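Local structure of glycoside hydrolase family 31 (Trueperella pyogenes, 5I0F) at residues A[678-683]-A[688-693]; A[344-347]-A[353-356]; A[271-276]-A[653-658]; A[437-440]-A[444-447]; A[314-319]-A[605-610]. The protein degrades cycloalternan as a family 31 glycoside hydrolase, probably by a double displacement that passes through a covalent glycosyl-enzyme intermediate. All coordinates share one frame; numbering follows the deposited sequence.

Contact 1 (A[678-683]-A[688-693]); sequences LINPVT and TTWTTY
The segments 678-683 and 688-693 run roughly antiparallel, 139° apart end to end, with the CA atoms of Asn680 and Thr692 6.6 Å apart and those of Val682 and Trp690 6.9 Å apart, so the contact is made largely by side chains. Asn680 reaches across the middle. With CG anti to the backbone N (chi1 -170°), its amide is carried across to strand 689-694 and serves two partners. ND2 of Asn680 gives a nearly straight bond to Thr692 OG1 (2.8 Å), which lies in the plane of the amide. Asn680 OD1, at the edge of the Trp690 indole and in its plane, takes a weak bond from Trp690 NE1 (3.2 Å). The amide and indole planes are turned 52° apart, and the two side chains cross at about a right angle. The contact sets the end of strand 677-679 and the loop after it against strand 689-694, in the C-terminal domain of the family 31 hydrolase: strand 677-679 belongs to a six-stranded antiparallel sheet, whereas strand 689-694 pairs with strand 712-717. Trp690 extends along the loop, where Val682 covers one of its faces. CA of Val682 stands 4.0 Å from the centroid of the six-membered ring, a CH-pi contact, and Val682 CG2 comes to 4.0 Å from Trp690 CG. Beyond it Thr683 crosses the far end of the indole, Thr683 OG1 lying 3.6 Å from Trp690 CZ2. At the other end Leu678 places CD2 3.6 Å from Tyr693 O, while the Tyr693 side chain turns away, its OH hydrogen-bonded to Asp661 OD2. Pro681 and Thr683 also pack on Phe540 and Ile544 of helix 537-551.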
# COMPACT_ATOMS: atom_id res chain seq x y z
N LEU A 678 -12.55 -2.47 -24.57
CA LEU A 678 -11.48 -1.49 -24.48
C LEU A 678 -12.04 -0.22 -23.84
O LEU A 678 -13.00 0.36 -24.36
CB LEU A 678 -10.93 -1.19 -25.90
CG LEU A 678 -9.79 -0.16 -26.00
CD1 LEU A 678 -8.71 -0.44 -24.99
CD2 LEU A 678 -9.20 -0.15 -27.39
N ILE A 679 -11.44 0.20 -22.72
CA ILE A 679 -11.93 1.34 -21.94
C ILE A 679 -10.99 2.53 -22.05
O ILE A 679 -9.78 2.36 -21.98
CB ILE A 679 -12.04 1.01 -20.43
CG1 ILE A 679 -12.54 -0.43 -20.18
CG2 ILE A 679 -12.89 2.06 -19.71
CD1 ILE A 679 -13.88 -0.75 -20.79
N ASN A 680 -11.53 3.73 -22.14
CA ASN A 680 -10.71 4.94 -22.19
C ASN A 680 -11.34 6.08 -21.40
O ASN A 680 -12.02 6.96 -21.99
CB ASN A 680 -10.41 5.35 -23.64
CG ASN A 680 -9.36 6.45 -23.72
OD1 ASN A 680 -8.72 6.79 -22.72
ND2 ASN A 680 -9.18 7.01 -24.92
N PRO A 681 -11.12 6.09 -20.07
CA PRO A 681 -11.67 7.13 -19.19
C PRO A 681 -11.36 8.55 -19.64
O PRO A 681 -10.26 8.82 -20.16
CB PRO A 681 -10.97 6.85 -17.85
CG PRO A 681 -10.70 5.37 -17.88
CD PRO A 681 -10.31 5.11 -19.29
N VAL A 682 -12.31 9.46 -19.43
CA VAL A 682 -12.16 10.87 -19.80
C VAL A 682 -11.59 11.58 -18.58
O VAL A 682 -12.28 11.72 -17.57
CB VAL A 682 -13.51 11.47 -20.22
CG1 VAL A 682 -13.37 12.96 -20.58
CG2 VAL A 682 -14.06 10.69 -21.40
N THR A 683 -10.34 12.03 -18.68
CA THR A 683 -9.56 12.47 -17.52
C THR A 683 -9.17 13.93 -17.52
O THR A 683 -8.29 14.34 -16.75
CB THR A 683 -8.29 11.62 -17.40
OG1 THR A 683 -7.51 11.74 -18.59
CG2 THR A 683 -8.64 10.15 -17.18
N THR A 688 -15.17 17.69 -24.53
CA THR A 688 -16.41 17.36 -25.26
C THR A 688 -16.20 16.23 -26.28
O THR A 688 -17.18 15.62 -26.71
CB THR A 688 -16.94 18.57 -26.02
OG1 THR A 688 -15.93 19.04 -26.92
CG2 THR A 688 -17.31 19.69 -25.05
N THR A 689 -14.95 15.98 -26.69
CA THR A 689 -14.60 14.79 -27.46
C THR A 689 -13.40 14.10 -26.82
O THR A 689 -12.70 14.70 -26.01
CB THR A 689 -14.31 15.08 -28.96
OG1 THR A 689 -13.04 15.71 -29.09
CG2 THR A 689 -15.38 15.98 -29.59
N TRP A 690 -13.17 12.85 -27.19
CA TRP A 690 -12.07 12.06 -26.63
C TRP A 690 -11.60 11.07 -27.68
O TRP A 690 -12.42 10.46 -28.37
CB TRP A 690 -12.55 11.30 -25.38
CG TRP A 690 -11.45 10.92 -24.38
CD1 TRP A 690 -11.03 9.66 -24.06
CD2 TRP A 690 -10.66 11.81 -23.59
NE1 TRP A 690 -10.05 9.70 -23.10
CE2 TRP A 690 -9.80 11.01 -22.80
CE3 TRP A 690 -10.62 13.20 -23.45
CZ2 TRP A 690 -8.89 11.57 -21.89
CZ3 TRP A 690 -9.71 13.76 -22.54
CH2 TRP A 690 -8.86 12.94 -21.78
N THR A 691 -10.29 10.90 -27.78
CA THR A 691 -9.68 10.06 -28.78
C THR A 691 -9.12 8.77 -28.18
O THR A 691 -8.44 8.81 -27.16
CB THR A 691 -8.62 10.86 -29.54
OG1 THR A 691 -9.29 11.91 -30.28
CG2 THR A 691 -7.87 9.99 -30.50
N THR A 692 -9.39 7.65 -28.84
CA THR A 692 -8.94 6.33 -28.42
C THR A 692 -8.15 5.67 -29.55
O THR A 692 -8.57 5.73 -30.71
CB THR A 692 -10.20 5.51 -28.06
OG1 THR A 692 -10.87 6.16 -26.98
CG2 THR A 692 -9.87 4.10 -27.63
N TYR A 693 -7.01 5.05 -29.23
CA TYR A 693 -6.33 4.18 -30.20
C TYR A 693 -6.97 2.80 -30.18
O TYR A 693 -7.04 2.15 -29.13
CB TYR A 693 -4.80 4.08 -29.97
CG TYR A 693 -4.17 3.14 -30.98
CD1 TYR A 693 -4.05 3.51 -32.33
CD2 TYR A 693 -3.76 1.85 -30.62
CE1 TYR A 693 -3.52 2.64 -33.28
CE2 TYR A 693 -3.21 0.98 -31.55
CZ TYR A 693 -3.10 1.38 -32.87
OH TYR A 693 -2.59 0.50 -33.79

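Contact 2 (A[344-347]-A[353-356]); sequences ARYV and PHRG
Tyr346 and Val347 meet His354 at a single atom of its imidazole, CE1, and this corner is the closest part of a sparse contact. Tyr346 CD2 approaches His354 CE1 to 4.1 Å, and Val347 O lies 3.8 Å from the same carbon, at the edge of the imidazole and in its plane. The two side chains cross at about a right angle. Their rings are tilted by 64° with centroids 5.5 Å apart, an oblique pair with little overlap. Tyr346 holds CG between its backbone N and carbonyl carbon (chi1 50°), which stands the phenol up beside the histidine. Packing is firm on the His354 side: the residue is buried, its NE2 bonded to Glu401 and its ND1 to Asp358, so two carboxylates fix the rotation of the ring. A calcium ion lies about 5 Å from this side chain. On the 344-347 side the fit is loose, for Val347 is exposed and Tyr346 only partly covered. Both segments belong to the long excursion between barrel strand 326-329 and helix 370-379, tied to helix 400-412 through Glu401 and to the end of helix 453-457 through Arg355, which forms salt bridges with Glu457 and Asp458.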
# COMPACT_ATOMS: atom_id res chain seq x y z
N ALA A 344 -21.88 -1.02 23.23
CA ALA A 344 -22.27 -2.35 23.70
C ALA A 344 -21.85 -2.51 25.15
O ALA A 344 -20.83 -1.97 25.56
CB ALA A 344 -21.64 -3.44 22.84
N ARG A 345 -22.67 -3.21 25.92
CA ARG A 345 -22.38 -3.51 27.33
C ARG A 345 -22.08 -5.00 27.50
O ARG A 345 -22.64 -5.85 26.82
CB ARG A 345 -23.56 -3.09 28.21
CG ARG A 345 -23.88 -1.60 28.10
CD ARG A 345 -24.90 -1.12 29.10
NE ARG A 345 -24.36 -1.15 30.46
CZ ARG A 345 -25.09 -1.10 31.58
NH1 ARG A 345 -24.47 -1.14 32.76
NH2 ARG A 345 -26.42 -1.02 31.55
N TYR A 346 -21.22 -5.30 28.47
CA TYR A 346 -20.69 -6.65 28.66
C TYR A 346 -19.96 -6.73 30.00
O TYR A 346 -19.55 -5.72 30.57
CB TYR A 346 -19.71 -7.01 27.52
CG TYR A 346 -18.67 -5.93 27.31
CD1 TYR A 346 -18.90 -4.86 26.44
CD2 TYR A 346 -17.46 -5.96 28.01
CE1 TYR A 346 -17.96 -3.85 26.27
CE2 TYR A 346 -16.51 -4.96 27.85
CZ TYR A 346 -16.76 -3.90 26.97
OH TYR A 346 -15.84 -2.92 26.80
N VAL A 347 -19.77 -7.97 30.45
CA VAL A 347 -18.96 -8.27 31.60
C VAL A 347 -17.48 -8.29 31.15
O VAL A 347 -17.19 -8.85 30.09
CB VAL A 347 -19.44 -9.63 32.18
CG1 VAL A 347 -18.44 -10.23 33.14
CG2 VAL A 347 -20.82 -9.45 32.81
N PRO A 353 -11.29 -13.94 24.27
CA PRO A 353 -12.27 -13.66 23.20
C PRO A 353 -13.71 -13.62 23.69
O PRO A 353 -14.07 -14.43 24.54
CB PRO A 353 -12.10 -14.85 22.24
CG PRO A 353 -10.74 -15.38 22.50
CD PRO A 353 -10.45 -15.12 23.96
N HIS A 354 -14.52 -12.69 23.17
CA HIS A 354 -15.96 -12.64 23.45
C HIS A 354 -16.78 -13.49 22.48
O HIS A 354 -16.34 -13.77 21.38
CB HIS A 354 -16.48 -11.19 23.35
CG HIS A 354 -16.06 -10.34 24.50
ND1 HIS A 354 -16.65 -10.42 25.74
CD2 HIS A 354 -15.09 -9.40 24.60
CE1 HIS A 354 -16.07 -9.56 26.56
NE2 HIS A 354 -15.11 -8.94 25.89
N ARG A 355 -17.97 -13.88 22.92
CA ARG A 355 -19.02 -14.42 22.04
C ARG A 355 -20.19 -13.47 21.96
O ARG A 355 -20.38 -12.62 22.83
CB ARG A 355 -19.52 -15.78 22.57
CG ARG A 355 -18.47 -16.89 22.64
CD ARG A 355 -17.65 -17.08 21.37
NE ARG A 355 -18.46 -17.23 20.15
CZ ARG A 355 -17.98 -17.60 18.95
NH1 ARG A 355 -16.68 -17.88 18.78
NH2 ARG A 355 -18.80 -17.73 17.92
N GLY A 356 -20.99 -13.63 20.90
CA GLY A 356 -22.17 -12.80 20.65
C GLY A 356 -23.07 -12.57 21.85
O GLY A 356 -23.43 -11.44 22.14

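Contact 3 (A[271-276]-A[653-658]); sequences GSPTDV and AMFYDH
Pro273, the first residue of helix 273-284, packs its ring against Phe655 and Tyr656 from within a capping box. In that box Ser272 OG accepts from Asp275 N (3.0 Å), and Ser272 N returns a bond to Asp275 OD2 (2.9 Å), meeting the carboxylate from 41° above its plane. The paired bonds fix the first turn, and with it the proline, in place. From CB outward, the proline ring meets the other segment atom by atom. Pro273 CB sits in the plane of the Phe655 ring, at its edge, 3.8 Å from Phe655 CD1. The same Pro273 CB is 3.9 Å from Tyr656 CD1. Pro273 CG, the tip of the ring, turns to the backbone and stops 3.6 Å from Phe655 O. CD then closes the ring back onto N, which has no hydrogen to offer and needs none at this position in a helix. The two aromatic residues lean on each other, with Tyr656 CD2 over a face of the Phe655 ring. Phe655 holds CG between its own backbone N and carbonyl carbon (chi1 73°), which lets the ring lie beside Tyr656 and also touch Gln217 and Val219 of strand 212-219. The contact thus joins the helix that follows strand 263-271, a member of the mixed sheet, to the short, weakly bonded helix at about 655-658, in the C-terminal domain. Thr274 adds its hydroxyl at the edge of the Tyr656 ring. Beside it a water bridges the two backbones, accepting from Thr274 N at 3.1 Å and donating to Tyr656 O at 2.8 Å.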
# COMPACT_ATOMS: atom_id res chain seq x y z
N GLY A 271 8.67 -15.57 -23.00
CA GLY A 271 7.57 -16.07 -23.84
C GLY A 271 6.67 -14.92 -24.19
O GLY A 271 7.15 -13.83 -24.47
N SER A 272 5.36 -15.16 -24.22
CA SER A 272 4.38 -14.08 -24.37
C SER A 272 4.32 -13.29 -23.05
O SER A 272 4.76 -13.79 -22.01
CB SER A 272 3.01 -14.68 -24.68
OG SER A 272 2.51 -15.35 -23.53
N PRO A 273 3.76 -12.06 -23.07
CA PRO A 273 3.57 -11.36 -21.79
C PRO A 273 2.79 -12.18 -20.74
O PRO A 273 3.15 -12.20 -19.55
CB PRO A 273 2.81 -10.10 -22.19
CG PRO A 273 3.26 -9.85 -23.60
CD PRO A 273 3.37 -11.22 -24.22
N THR A 274 1.78 -12.91 -21.20
CA THR A 274 0.98 -13.78 -20.34
C THR A 274 1.81 -14.93 -19.73
O THR A 274 1.66 -15.22 -18.53
CB THR A 274 -0.26 -14.29 -21.11
OG1 THR A 274 -1.08 -13.16 -21.42
CG2 THR A 274 -1.06 -15.26 -20.28
N ASP A 275 2.68 -15.54 -20.53
CA ASP A 275 3.62 -16.58 -20.04
C ASP A 275 4.44 -16.05 -18.86
O ASP A 275 4.64 -16.74 -17.85
CB ASP A 275 4.60 -17.04 -21.14
CG ASP A 275 3.93 -17.84 -22.28
OD1 ASP A 275 2.87 -18.46 -22.06
OD2 ASP A 275 4.48 -17.84 -23.40
N VAL A 276 4.93 -14.82 -18.99
CA VAL A 276 5.79 -14.22 -17.96
C VAL A 276 5.03 -13.98 -16.66
O VAL A 276 5.49 -14.39 -15.56
CB VAL A 276 6.42 -12.91 -18.46
CG1 VAL A 276 7.16 -12.19 -17.33
CG2 VAL A 276 7.36 -13.20 -19.62
N ALA A 653 -3.50 -4.06 -19.00
CA ALA A 653 -2.70 -3.26 -19.92
C ALA A 653 -2.80 -3.82 -21.34
O ALA A 653 -2.98 -5.02 -21.56
CB ALA A 653 -1.28 -3.22 -19.47
N MET A 654 -2.66 -2.93 -22.31
CA MET A 654 -2.84 -3.29 -23.73
C MET A 654 -1.83 -4.31 -24.23
O MET A 654 -2.11 -5.08 -25.15
CB MET A 654 -2.73 -2.04 -24.58
CG MET A 654 -3.70 -0.95 -24.19
SD MET A 654 -5.30 -1.23 -24.92
CE MET A 654 -4.90 -0.53 -26.52
N PHE A 655 -0.64 -4.32 -23.63
CA PHE A 655 0.44 -5.19 -24.09
C PHE A 655 0.14 -6.67 -23.90
O PHE A 655 0.78 -7.48 -24.56
CB PHE A 655 1.81 -4.81 -23.49
CG PHE A 655 1.98 -5.14 -22.03
CD1 PHE A 655 2.35 -6.41 -21.63
CD2 PHE A 655 1.86 -4.16 -21.06
CE1 PHE A 655 2.55 -6.71 -20.30
CE2 PHE A 655 2.03 -4.46 -19.72
CZ PHE A 655 2.39 -5.73 -19.33
N TYR A 656 -0.81 -7.05 -23.03
CA TYR A 656 -1.11 -8.48 -22.85
C TYR A 656 -1.69 -9.11 -24.12
O TYR A 656 -1.34 -10.24 -24.45
CB TYR A 656 -2.03 -8.74 -21.63
CG TYR A 656 -1.25 -8.61 -20.35
CD1 TYR A 656 -0.37 -9.61 -19.95
CD2 TYR A 656 -1.32 -7.45 -19.59
CE1 TYR A 656 0.40 -9.47 -18.80
CE2 TYR A 656 -0.56 -7.30 -18.43
CZ TYR A 656 0.30 -8.30 -18.04
OH TYR A 656 1.06 -8.14 -16.90
N ASP A 657 -2.55 -8.39 -24.83
CA ASP A 657 -3.21 -8.91 -26.02
C ASP A 657 -2.72 -8.24 -27.30
O ASP A 657 -3.01 -8.76 -28.37
CB ASP A 657 -4.74 -8.73 -25.91
CG ASP A 657 -5.34 -9.37 -24.65
OD1 ASP A 657 -4.93 -10.51 -24.32
OD2 ASP A 657 -6.23 -8.75 -24.01
N HIS A 658 -2.00 -7.11 -27.22
CA HIS A 658 -1.61 -6.33 -28.41
C HIS A 658 -0.15 -5.86 -28.39
O HIS A 658 0.17 -4.81 -28.96
CB HIS A 658 -2.55 -5.12 -28.59
CG HIS A 658 -4.00 -5.48 -28.58
ND1 HIS A 658 -4.81 -5.31 -27.48
CD2 HIS A 658 -4.77 -6.07 -29.53
CE1 HIS A 658 -6.02 -5.75 -27.75
NE2 HIS A 658 -6.03 -6.21 -28.99
O HOH W 1 0.19 -12.45 -23.78

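Contact 4 (A[437-440]-A[444-447]); sequences PDLS and GRQW
Arg445 folds its side chain over the backbone of Leu439, with its aliphatic part and its guanidinium both turned to the same carbonyl. A bend at chi3 (-68°) brings the guanidinium back so that Arg445 NH2 bonds to Leu439 O (3.1 Å). The oxygen lies near the guanidinium plane, while the donor is tilted 33° from the plane of the carbonyl. Nearer the helix, Arg445 CG rests 3.9 Å from Leu439 CB, and Leu439 CD2 lies 4.0 Å from Gly444 O. Loop and helix approach closely at Gly444, whose CA makes a CH...O contact with Asp438 O at 3.3 Å. The loop itself is shaped by an Asx turn, in which Asp438 OD1 accepts from Ser440 N (3.0 Å) and, through its syn lone pair, from Ser440 OG (2.7 Å). Leu439 also packs on Tyr492 and Tyr496 of helix 485-506, within the barrel domain. Arg445 NH1 has a salt bridge with Glu442 and lies close to the like-charged Arg498. A water adds a weak bond at Arg445 NH2. Glu442 and Leu439 O together hold the guanidinium, and the carboxylate probably offsets its charge beside Arg498.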
# COMPACT_ATOMS: atom_id res chain seq x y z
N PRO A 437 0.51 -6.83 16.47
CA PRO A 437 0.44 -8.27 16.62
C PRO A 437 1.36 -8.97 15.64
O PRO A 437 1.59 -8.48 14.49
CB PRO A 437 -1.03 -8.62 16.31
CG PRO A 437 -1.50 -7.49 15.44
CD PRO A 437 -0.73 -6.27 15.89
N ASP A 438 1.90 -10.10 16.09
CA ASP A 438 2.79 -10.91 15.27
C ASP A 438 1.92 -11.89 14.51
O ASP A 438 1.40 -12.83 15.09
CB ASP A 438 3.83 -11.64 16.14
CG ASP A 438 4.94 -12.26 15.33
OD1 ASP A 438 4.66 -12.64 14.18
OD2 ASP A 438 6.09 -12.40 15.82
N LEU A 439 1.77 -11.64 13.22
CA LEU A 439 0.93 -12.45 12.37
C LEU A 439 1.77 -13.36 11.48
O LEU A 439 1.28 -13.87 10.46
CB LEU A 439 0.02 -11.52 11.54
CG LEU A 439 -0.83 -10.52 12.36
CD1 LEU A 439 -1.61 -9.59 11.44
CD2 LEU A 439 -1.79 -11.22 13.31
N SER A 440 3.04 -13.58 11.87
CA SER A 440 3.99 -14.36 11.07
C SER A 440 3.85 -15.88 11.21
O SER A 440 4.41 -16.61 10.40
CB SER A 440 5.43 -13.91 11.35
OG SER A 440 5.94 -14.36 12.61
N GLY A 444 -0.00 -17.02 16.04
CA GLY A 444 -0.19 -15.56 16.18
C GLY A 444 -1.40 -15.01 15.41
O GLY A 444 -2.13 -14.17 15.92
N ARG A 445 -1.60 -15.50 14.18
CA ARG A 445 -2.75 -15.13 13.37
C ARG A 445 -4.05 -15.58 14.03
O ARG A 445 -5.05 -14.83 14.08
CB ARG A 445 -2.64 -15.71 11.96
CG ARG A 445 -1.51 -15.10 11.14
CD ARG A 445 -1.54 -15.52 9.68
NE ARG A 445 -1.24 -16.94 9.46
CZ ARG A 445 -0.03 -17.46 9.26
NH1 ARG A 445 0.09 -18.75 9.07
NH2 ARG A 445 1.07 -16.72 9.27
N GLN A 446 -4.04 -16.80 14.57
CA GLN A 446 -5.21 -17.32 15.26
C GLN A 446 -5.56 -16.55 16.53
O GLN A 446 -6.75 -16.28 16.76
CB GLN A 446 -5.13 -18.83 15.50
CG GLN A 446 -5.42 -19.52 14.17
CD GLN A 446 -5.45 -21.02 14.20
OE1 GLN A 446 -5.39 -21.64 15.26
NE2 GLN A 446 -5.57 -21.63 13.02
N TRP A 447 -4.54 -16.17 17.31
CA TRP A 447 -4.77 -15.41 18.53
C TRP A 447 -5.46 -14.08 18.22
O TRP A 447 -6.44 -13.72 18.86
CB TRP A 447 -3.46 -15.17 19.31
CG TRP A 447 -3.73 -14.75 20.70
CD1 TRP A 447 -3.76 -15.54 21.82
CD2 TRP A 447 -4.08 -13.43 21.14
NE1 TRP A 447 -4.09 -14.79 22.92
CE2 TRP A 447 -4.30 -13.50 22.54
CE3 TRP A 447 -4.22 -12.20 20.49
CZ2 TRP A 447 -4.64 -12.39 23.29
CZ3 TRP A 447 -4.58 -11.10 21.23
CH2 TRP A 447 -4.80 -11.20 22.62
O HOH W 2 2.88 -17.10 7.38

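Contact 5 (A[314-319]-A[605-610]); sequences MDRHRN and TPWNVA
Trp607 meets Arg316 with a face of its indole and His317 with an edge. Arg316 lies along that face. Its CG stands over the six-membered ring, 3.6 Å from the centroid, a CH-pi contact, and Arg316 CG comes to 3.4 Å from Trp607 CE2. A bend at chi2 (71°) then lays the guanidinium nearly parallel to the indole, displaced toward CB and the five-membered ring, its plane tilted by 22°, with Arg316 CZ 4.3 Å from the centroid of that ring in an off-centre cation-pi contact. His317 makes a T-shaped pair: Trp607 CH2 points at the centre of the imidazole face and is 3.5 Å from His317 CD2, with the planes at 75° and the centroids of the imidazole and the six-membered ring of Trp607 4.7 Å apart. The other face of the indole is covered within its own segment by Thr605 CB and Pro606 CD. A second shell holds each group in this arrangement. Arg316 NE pairs with Glu320, one helical turn on, and Trp607 NE1 bonds to Gln313. The buried imidazole is fixed at both nitrogens, ND1 bonding to Ile322 O and NE2 to the hydroxyl of Tyr590. Thr605 caps its helix, OG1 accepting from Asn608 N (3.1 Å), and so sets the start of the turn that carries the tryptophan. In the TIM barrel, helix 307-320 follows the first strand, 297-300, and helix 606-613 comes after the last, 587-590, so the indole packs across the seam where the barrel closes, with Ile619 of helix 617-646 also against it.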
# COMPACT_ATOMS: atom_id res chain seq x y z
N MET A 314 -28.54 3.27 3.18
CA MET A 314 -29.05 2.08 2.48
C MET A 314 -30.49 2.31 2.00
O MET A 314 -30.83 1.97 0.87
CB MET A 314 -28.95 0.83 3.35
CG MET A 314 -27.53 0.48 3.81
SD MET A 314 -26.39 0.19 2.45
CE MET A 314 -25.66 1.80 2.25
N ASP A 315 -31.32 2.94 2.84
CA ASP A 315 -32.70 3.27 2.42
C ASP A 315 -32.67 4.28 1.25
O ASP A 315 -33.46 4.18 0.33
CB ASP A 315 -33.55 3.82 3.57
CG ASP A 315 -33.82 2.80 4.67
OD1 ASP A 315 -33.60 1.56 4.48
OD2 ASP A 315 -34.27 3.24 5.76
N ARG A 316 -31.73 5.23 1.28
CA ARG A 316 -31.64 6.21 0.19
C ARG A 316 -31.23 5.54 -1.13
O ARG A 316 -31.83 5.82 -2.16
CB ARG A 316 -30.73 7.37 0.56
CG ARG A 316 -30.75 8.53 -0.43
CD ARG A 316 -32.05 9.31 -0.41
NE ARG A 316 -32.03 10.44 -1.34
CZ ARG A 316 -31.57 11.67 -1.06
NH1 ARG A 316 -31.61 12.60 -2.01
NH2 ARG A 316 -31.09 11.99 0.14
N HIS A 317 -30.23 4.66 -1.09
CA HIS A 317 -29.89 3.86 -2.27
C HIS A 317 -31.14 3.17 -2.86
O HIS A 317 -31.40 3.25 -4.06
CB HIS A 317 -28.81 2.83 -1.94
CG HIS A 317 -27.43 3.35 -2.10
ND1 HIS A 317 -26.85 3.53 -3.33
CD2 HIS A 317 -26.52 3.79 -1.19
CE1 HIS A 317 -25.64 4.05 -3.17
NE2 HIS A 317 -25.41 4.20 -1.88
N ARG A 318 -31.90 2.52 -2.01
CA ARG A 318 -33.09 1.81 -2.47
C ARG A 318 -34.12 2.79 -3.05
O ARG A 318 -34.67 2.56 -4.13
CB ARG A 318 -33.68 1.03 -1.29
CG ARG A 318 -35.03 0.38 -1.56
CD ARG A 318 -35.82 0.22 -0.25
NE ARG A 318 -35.78 -1.15 0.24
CZ ARG A 318 -36.00 -1.52 1.51
NH1 ARG A 318 -36.22 -0.65 2.50
NH2 ARG A 318 -35.97 -2.82 1.79
N ASN A 319 -34.38 3.88 -2.33
CA ASN A 319 -35.38 4.86 -2.81
C ASN A 319 -34.96 5.57 -4.07
O ASN A 319 -35.80 5.92 -4.89
CB ASN A 319 -35.71 5.87 -1.73
CG ASN A 319 -36.49 5.25 -0.59
OD1 ASN A 319 -37.28 4.32 -0.80
ND2 ASN A 319 -36.27 5.74 0.60
N THR A 605 -21.56 10.11 -1.59
CA THR A 605 -22.82 9.61 -2.14
C THR A 605 -23.26 10.49 -3.31
O THR A 605 -22.96 11.67 -3.34
CB THR A 605 -23.93 9.63 -1.10
OG1 THR A 605 -24.07 10.97 -0.59
CG2 THR A 605 -23.62 8.65 0.05
N PRO A 606 -24.01 9.92 -4.27
CA PRO A 606 -24.44 10.73 -5.40
C PRO A 606 -25.27 11.94 -5.00
O PRO A 606 -25.10 13.04 -5.56
CB PRO A 606 -25.24 9.73 -6.24
CG PRO A 606 -24.61 8.41 -5.95
CD PRO A 606 -24.24 8.48 -4.50
N TRP A 607 -26.12 11.74 -3.99
CA TRP A 607 -27.00 12.80 -3.45
C TRP A 607 -26.25 13.90 -2.70
O TRP A 607 -26.57 15.08 -2.88
CB TRP A 607 -28.17 12.23 -2.60
CG TRP A 607 -27.83 11.05 -1.74
CD1 TRP A 607 -27.46 11.06 -0.43
CD2 TRP A 607 -27.79 9.69 -2.16
NE1 TRP A 607 -27.19 9.79 -0.01
CE2 TRP A 607 -27.40 8.92 -1.06
CE3 TRP A 607 -28.07 9.03 -3.37
CZ2 TRP A 607 -27.26 7.54 -1.12
CZ3 TRP A 607 -27.94 7.68 -3.44
CH2 TRP A 607 -27.55 6.94 -2.31
N ASN A 608 -25.29 13.55 -1.84
CA ASN A 608 -24.51 14.60 -1.16
C ASN A 608 -23.67 15.42 -2.15
O ASN A 608 -23.64 16.66 -2.08
CB ASN A 608 -23.62 14.06 -0.05
CG ASN A 608 -23.01 15.18 0.77
OD1 ASN A 608 -23.73 16.05 1.27
ND2 ASN A 608 -21.68 15.20 0.88
N VAL A 609 -23.04 14.73 -3.10
CA VAL A 609 -22.23 15.43 -4.10
C VAL A 609 -23.13 16.35 -4.93
O VAL A 609 -22.77 17.51 -5.18
CB VAL A 609 -21.37 14.48 -4.96
CG1 VAL A 609 -20.53 15.25 -5.95
CG2 VAL A 609 -20.42 13.64 -4.06
N ALA A 610 -24.30 15.85 -5.34
CA ALA A 610 -25.27 16.65 -6.09
C ALA A 610 -25.67 17.88 -5.29
O ALA A 610 -25.71 19.00 -5.84
CB ALA A 610 -26.50 15.84 -6.46

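In the fold
Contact 1 and the 653-658 segment of contact 3 adjoin in the C-terminal domain, where Leu678 CD1 packs 3.5 Å from Met654 SD; the centres of the two contacts are 22 Å apart. Contacts 2, 4 and 5 belong to the TIM-barrel domain. Contacts 2 and 4 come within about 6 Å at their nearest atoms without touching, while contact 5 is about 28 Å from contact 4 and about 15 Å from contact 1, again between nearest atoms. In the chain, contact 3 encloses contacts 2, 4 and 5, and contact 5 encloses 2 and 4. Glycan-pocket residues lie shortly before two contacts in the chain: Trp429 and Trp430 before contact 4, Glu593 and Phe594 before 605-610.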